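Ethanolamine utilization protein EutJ (Carboxydothermus hydrogenoformans Z-2901, PDB 3H1Q) binds ATP through an actin-like ATPase fold and probably serves ethanolamine utilization. Local coordinates at residues Y29-D34 with I40-T45. Sequence-based numbering, arbitrary orientation.
Sequences YKVGVD and IVLVVT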
# COMPACT_ATOMS: atom_id res chain seq x y z
N TYR A 29 1.48 -12.95 17.82
CA TYR A 29 1.05 -12.00 16.84
C TYR A 29 2.11 -11.85 15.81
O TYR A 29 3.29 -12.12 16.06
CB TYR A 29 0.87 -10.67 17.52
CG TYR A 29 -0.28 -10.63 18.48
CD1 TYR A 29 -1.44 -11.33 18.20
CD2 TYR A 29 -0.23 -9.86 19.64
CE1 TYR A 29 -2.51 -11.28 19.06
CE2 TYR A 29 -1.31 -9.80 20.51
CZ TYR A 29 -2.44 -10.52 20.20
OH TYR A 29 -3.53 -10.51 21.02
N LYS A 30 1.70 -11.41 14.64
CA LYS A 30 2.61 -11.11 13.58
C LYS A 30 2.53 -9.61 13.30
O LYS A 30 1.44 -9.03 13.23
CB LYS A 30 2.24 -11.90 12.35
CG LYS A 30 2.43 -13.40 12.42
CD LYS A 30 2.70 -13.87 11.00
CE LYS A 30 1.94 -15.11 10.63
NZ LYS A 30 1.63 -15.16 9.16
N VAL A 31 3.69 -8.97 13.15
CA VAL A 31 3.75 -7.54 12.94
C VAL A 31 4.44 -7.23 11.62
O VAL A 31 5.36 -7.94 11.19
CB VAL A 31 4.47 -6.83 14.09
CG1 VAL A 31 4.29 -5.33 13.98
CG2 VAL A 31 3.95 -7.30 15.43
N GLY A 32 3.96 -6.18 10.97
CA GLY A 32 4.50 -5.80 9.70
C GLY A 32 4.54 -4.30 9.66
O GLY A 32 3.60 -3.63 10.10
N VAL A 33 5.65 -3.78 9.17
CA VAL A 33 5.72 -2.37 8.95
C VAL A 33 5.87 -2.15 7.45
O VAL A 33 6.64 -2.85 6.78
CB VAL A 33 6.87 -1.75 9.72
CG1 VAL A 33 6.94 -0.22 9.47
CG2 VAL A 33 6.69 -2.04 11.21
N ASP A 34 5.07 -1.21 6.93
CA ASP A 34 5.13 -0.82 5.54
C ASP A 34 5.66 0.59 5.45
O ASP A 34 4.99 1.56 5.84
CB ASP A 34 3.74 -0.88 4.92
CG ASP A 34 3.76 -0.56 3.41
OD1 ASP A 34 3.84 -1.53 2.62
OD2 ASP A 34 3.70 0.66 3.01
N ILE A 40 3.09 5.61 6.51
CA ILE A 40 3.69 4.49 7.19
C ILE A 40 2.55 3.79 7.90
O ILE A 40 1.66 4.44 8.50
CB ILE A 40 4.76 4.96 8.20
CG1 ILE A 40 5.95 5.56 7.46
CG2 ILE A 40 5.23 3.80 9.13
CD1 ILE A 40 6.99 6.18 8.38
N VAL A 41 2.57 2.47 7.81
CA VAL A 41 1.52 1.66 8.36
C VAL A 41 2.18 0.57 9.17
O VAL A 41 3.18 -0.05 8.74
CB VAL A 41 0.61 1.03 7.24
CG1 VAL A 41 -0.47 0.07 7.86
CG2 VAL A 41 -0.05 2.13 6.40
N LEU A 42 1.61 0.33 10.35
CA LEU A 42 2.02 -0.78 11.18
C LEU A 42 0.77 -1.62 11.35
O LEU A 42 -0.30 -1.07 11.63
CB LEU A 42 2.49 -0.25 12.53
CG LEU A 42 2.47 -1.27 13.67
CD1 LEU A 42 3.79 -2.00 13.69
CD2 LEU A 42 2.24 -0.56 14.95
N VAL A 43 0.93 -2.94 11.22
CA VAL A 43 -0.16 -3.89 11.21
C VAL A 43 0.17 -5.14 12.06
O VAL A 43 1.28 -5.68 11.98
CB VAL A 43 -0.48 -4.29 9.74
CG1 VAL A 43 -1.44 -5.48 9.63
CG2 VAL A 43 -1.06 -3.08 8.97
N VAL A 44 -0.80 -5.58 12.89
CA VAL A 44 -0.66 -6.78 13.69
C VAL A 44 -1.75 -7.78 13.32
O VAL A 44 -2.89 -7.40 13.10
CB VAL A 44 -0.78 -6.49 15.23
CG1 VAL A 44 -0.57 -7.77 16.04
CG2 VAL A 44 0.20 -5.44 15.69
N THR A 45 -1.41 -9.06 13.27
CA THR A 45 -2.39 -10.10 13.01
C THR A 45 -2.12 -11.31 13.89
O THR A 45 -1.01 -11.48 14.36
CB THR A 45 -2.30 -10.64 11.55
OG1 THR A 45 -1.20 -11.55 11.46
CG2 THR A 45 -2.13 -9.53 10.52
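The phosphate-binding hairpin of the actin-like ATPase fold, strands 30-34 and 39-45, pairs Gly32 with Val43 at its middle and carries Asp34 toward the bound ATP. Three antiparallel hydrogen-bonded pairs join the strands, Lys30 with Thr45, Gly32 with Val43 and Asp34 with Val41. Gly32 N donates a hydrogen bond to Val43 O at 2.9 Å, and Val43 N returns a bond to Gly32 O at 3.0 Å. Near the nucleotide, Asp34 N bonds Val41 O at 2.9 Å and almost straight, 175° at the hydrogen, while the return bond from Val41 N to Asp34 O is longer, 3.3 Å. This pairing fixes the backbone of Asp34, a pocket residue whose side chain touches ATP and also rests on Thr264 and Ile268 of helix 263-269.

Val31, Val33, Leu42 and Val44 share the opposite face of the sheet, where Leu42 packs on helix 70-87. Branched valines suit extended backbone, and the longer leucine can reach across to two of them: with CG anti to the backbone N (chi1 159°), its CD1 approaches Val31 CG1 at 3.4 Å and Val33 CG2 at 3.8 Å. Toward the far end Lys30 sends its NZ away to Leu270 O, leaving its aliphatic base against Thr45, with CB 3.6 Å from Thr45 OG1. On the valine face at this end, Tyr29 CB meets Val44 CG1 at 3.6 Å.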